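Local coordinates for BauA (PDB 6HCP), which probably takes up ferric preacinetobactin across the outer membrane of Acinetobacter baumannii as a TonB-dependent siderophore receptor, at residues T179-A184 and P695-L700. Numbering follows the deposited sequence.
Sequences TYMSDA and PRTYML. With C8E ((hydroxyethyloxy)tri(ethyloxy)octane), chain B; PO4 (phosphate ion), chain C.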
loop_
_atom_site.group_PDB
_atom_site.type_symbol
_atom_site.label_atom_id
_atom_site.label_comp_id
_atom_site.label_asym_id
_atom_site.label_seq_id
_atom_site.Cartn_x
_atom_site.Cartn_y
_atom_site.Cartn_z
ATOM N N THR A 179 16.240 -2.696 15.455
ATOM C CA THR A 179 14.993 -2.053 15.064
ATOM C C THR A 179 15.196 -1.286 13.758
ATOM O O THR A 179 16.218 -0.625 13.530
ATOM C CB THR A 179 14.412 -1.150 16.175
ATOM O OG1 THR A 179 15.238 -0.018 16.437
ATOM C CG2 THR A 179 14.210 -1.886 17.475
ATOM N N TYR A 180 14.090 -1.225 13.015
ATOM C CA TYR A 180 13.898 -0.351 11.889
ATOM C C TYR A 180 12.516 0.314 12.023
ATOM O O TYR A 180 11.537 -0.323 12.420
ATOM C CB TYR A 180 14.001 -1.151 10.582
ATOM C CG TYR A 180 13.378 -0.500 9.382
ATOM C CD1 TYR A 180 14.079 0.380 8.581
ATOM C CD2 TYR A 180 12.057 -0.746 9.063
ATOM C CE1 TYR A 180 13.484 0.987 7.485
ATOM C CE2 TYR A 180 11.450 -0.152 7.975
ATOM C CZ TYR A 180 12.173 0.699 7.165
ATOM O OH TYR A 180 11.513 1.282 6.115
ATOM N N MET A 181 12.465 1.581 11.624
ATOM C CA MET A 181 11.219 2.262 11.398
ATOM C C MET A 181 11.365 3.080 10.118
ATOM O O MET A 181 12.394 3.688 9.869
ATOM C CB MET A 181 10.848 3.178 12.576
ATOM C CG MET A 181 9.577 3.974 12.333
ATOM S SD MET A 181 8.958 4.813 13.847
ATOM C CE MET A 181 10.331 5.855 14.313
ATOM N N SER A 182 10.336 3.045 9.272
ATOM C CA SER A 182 10.377 3.784 8.012
ATOM C C SER A 182 10.497 5.282 8.296
ATOM O O SER A 182 10.045 5.752 9.354
ATOM C CB SER A 182 9.168 3.457 7.169
ATOM O OG SER A 182 7.955 3.827 7.804
ATOM N N ASP A 183 11.191 6.025 7.425
ATOM C CA ASP A 183 11.786 5.551 6.176
ATOM C C ASP A 183 13.178 4.933 6.394
ATOM O O ASP A 183 13.638 4.148 5.552
ATOM C CB ASP A 183 11.912 6.703 5.180
ATOM C CG ASP A 183 10.613 7.084 4.501
ATOM O OD1 ASP A 183 9.720 6.249 4.506
ATOM O OD2 ASP A 183 10.544 8.203 3.950
ATOM N N ALA A 184 13.958 5.431 7.357
ATOM C CA ALA A 184 15.357 4.968 7.497
ATOM C C ALA A 184 15.881 5.108 8.931
ATOM O O ALA A 184 17.015 5.540 9.138
ATOM C CB ALA A 184 16.248 5.698 6.511
ATOM N N PRO A 695 1.508 9.483 9.514
ATOM C CA PRO A 695 1.217 8.698 8.307
ATOM C C PRO A 695 1.403 7.191 8.533
ATOM O O PRO A 695 1.857 6.753 9.601
ATOM C CB PRO A 695 2.279 9.207 7.340
ATOM C CG PRO A 695 3.472 9.459 8.230
ATOM C CD PRO A 695 2.875 10.018 9.524
ATOM N N ARG A 696 1.136 6.408 7.487
ATOM C CA ARG A 696 1.483 4.981 7.471
ATOM C C ARG A 696 2.950 4.832 7.873
ATOM O O ARG A 696 3.796 5.530 7.347
ATOM C CB ARG A 696 1.298 4.402 6.061
ATOM C CG ARG A 696 1.617 2.917 5.962
ATOM C CD ARG A 696 1.600 2.457 4.507
ATOM N NE ARG A 696 0.265 2.544 3.953
ATOM C CZ ARG A 696 -0.081 3.130 2.798
ATOM N NH1 ARG A 696 0.814 3.769 2.059
ATOM N NH2 ARG A 696 -1.331 3.039 2.373
ATOM N N THR A 697 3.216 3.939 8.824
ATOM C CA THR A 697 4.531 3.808 9.408
ATOM C C THR A 697 4.839 2.306 9.505
ATOM O O THR A 697 4.036 1.535 10.037
ATOM C CB THR A 697 4.615 4.494 10.790
ATOM O OG1 THR A 697 4.371 5.897 10.668
ATOM C CG2 THR A 697 5.955 4.299 11.451
ATOM N N TYR A 698 6.007 1.913 8.971
ATOM C CA TYR A 698 6.465 0.505 8.998
ATOM C C TYR A 698 7.490 0.337 10.124
ATOM O O TYR A 698 8.363 1.182 10.288
ATOM C CB TYR A 698 7.092 0.107 7.653
ATOM C CG TYR A 698 6.239 0.296 6.413
ATOM C CD1 TYR A 698 6.103 1.538 5.808
ATOM C CD2 TYR A 698 5.629 -0.778 5.789
ATOM C CE1 TYR A 698 5.337 1.716 4.663
ATOM C CE2 TYR A 698 4.815 -0.609 4.677
ATOM C CZ TYR A 698 4.714 0.632 4.081
ATOM O OH TYR A 698 4.008 0.810 2.919
ATOM N N MET A 699 7.377 -0.746 10.897
ATOM C CA MET A 699 8.339 -1.056 11.962
ATOM C C MET A 699 8.746 -2.531 11.887
ATOM O O MET A 699 7.886 -3.415 11.779
ATOM C CB MET A 699 7.749 -0.778 13.348
ATOM C CG MET A 699 7.373 0.700 13.575
ATOM S SD MET A 699 6.892 0.960 15.294
ATOM C CE MET A 699 6.173 2.607 15.235
ATOM N N LEU A 700 10.062 -2.776 11.944
ATOM C CA LEU A 700 10.605 -4.139 12.034
ATOM C C LEU A 700 11.509 -4.255 13.258
ATOM O O LEU A 700 12.270 -3.343 13.535
ATOM C CB LEU A 700 11.412 -4.449 10.772
ATOM C CG LEU A 700 10.644 -4.342 9.451
ATOM C CD1 LEU A 700 11.602 -4.404 8.266
ATOM C CD2 LEU A 700 9.580 -5.419 9.347
HETATM C C2 C8E B . -1.390 -3.900 2.830
HETATM C C3 C8E B . -1.419 -3.234 1.453
HETATM C C4 C8E B . -2.074 -1.847 1.498
HETATM C C5 C8E B . -2.014 -1.113 0.151
HETATM C C6 C8E B . -0.627 -0.613 -0.265
HETATM C C7 C8E B . 0.026 0.210 0.838
HETATM C C8 C8E B . 0.955 -0.653 1.694
HETATM O O9 C8E B . 1.637 -1.568 0.835
HETATM C C10 C8E B . 2.610 -2.347 1.522
HETATM C C11 C8E B . 2.547 -3.773 0.997
HETATM O O12 C8E B . 2.472 -4.681 2.100
HETATM C C13 C8E B . 2.231 -6.032 1.690
HETATM C C14 C8E B . 3.099 -7.017 2.476
HETATM O O15 C8E B . 3.433 -6.479 3.762
HETATM C C16 C8E B . 4.780 -6.004 3.883
HETATM C C17 C8E B . 5.256 -6.095 5.334
HETATM O O18 C8E B . 6.406 -5.262 5.518
HETATM C C19 C8E B . 6.822 -5.201 6.878
HETATM C C20 C8E B . 6.984 -3.749 7.328
HETATM P P PO4 C . 0.473 4.707 -1.540
HETATM O O1 PO4 C . -0.018 4.114 -2.850
HETATM O O2 PO4 C . -0.671 5.233 -0.676
HETATM O O3 PO4 C . 1.468 5.804 -1.814
HETATM O O4 PO4 C . 1.194 3.605 -0.799
HETATM O O HOH W 1 6.478 5.133 6.193
#
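Tyr180 and Leu700 pair on the seam that closes the transmembrane beta-barrel, where the first barrel strand, 173-181, lies antiparallel to the last, 697-705. They form a hydrogen-bonded pair, with Tyr180 N to Leu700 O at 2.8 Å and Leu700 N to Tyr180 O at 2.9 Å. Farther along, Ser182 N donates to Tyr698 O (2.9 Å), but the return bond has a side-chain acceptor: Tyr698 N reaches Ser182 OG at 3.0 Å, nearly straight at 172°. Serine suits this place because its short hydroxyl, set between its own backbone N and carbonyl carbon (chi1 62°), stands in for a backbone carbonyl just as the chain leaves the strand for a turn with a cis peptide before Asp183. The same oxygen lies in the plane of the Tyr698 ring at its edge, 3.6 Å from Tyr698 CD1.

As in beta-barrels generally, alternate residues face opposite ways. Tyr180, Tyr698 and Leu700 point outward, large aromatic and aliphatic groups suited to a membrane-facing surface; detergent packs on Tyr698 and Leu700, and Leu652 of a second subunit touches Tyr180. The Tyr180 and Leu700 side chains run side by side, Tyr180 CD2 3.8 Å from Leu700 CD1. With CG anti to the backbone N (chi1 160°), Tyr180 lays one ring face over Ser182 N, offset toward the rim. On the inner side, Met181 and Met699, a non-hydrogen-bonded pair, also lie alongside each other, Met181 SD 3.8 Å from Met699 CE; Met699 reaches Lys78 within the plug region. Long unbranched methionines can lie along each other here, and Thr697 adds its methyl, CG2, 3.7 Å from Met181 CG. Beside the seam, detergent carbon C7 lies over the centre of one face of the Arg696 guanidinium, whose NH1 weakly bonds a phosphate shared with Arg696 of the second and third subunits.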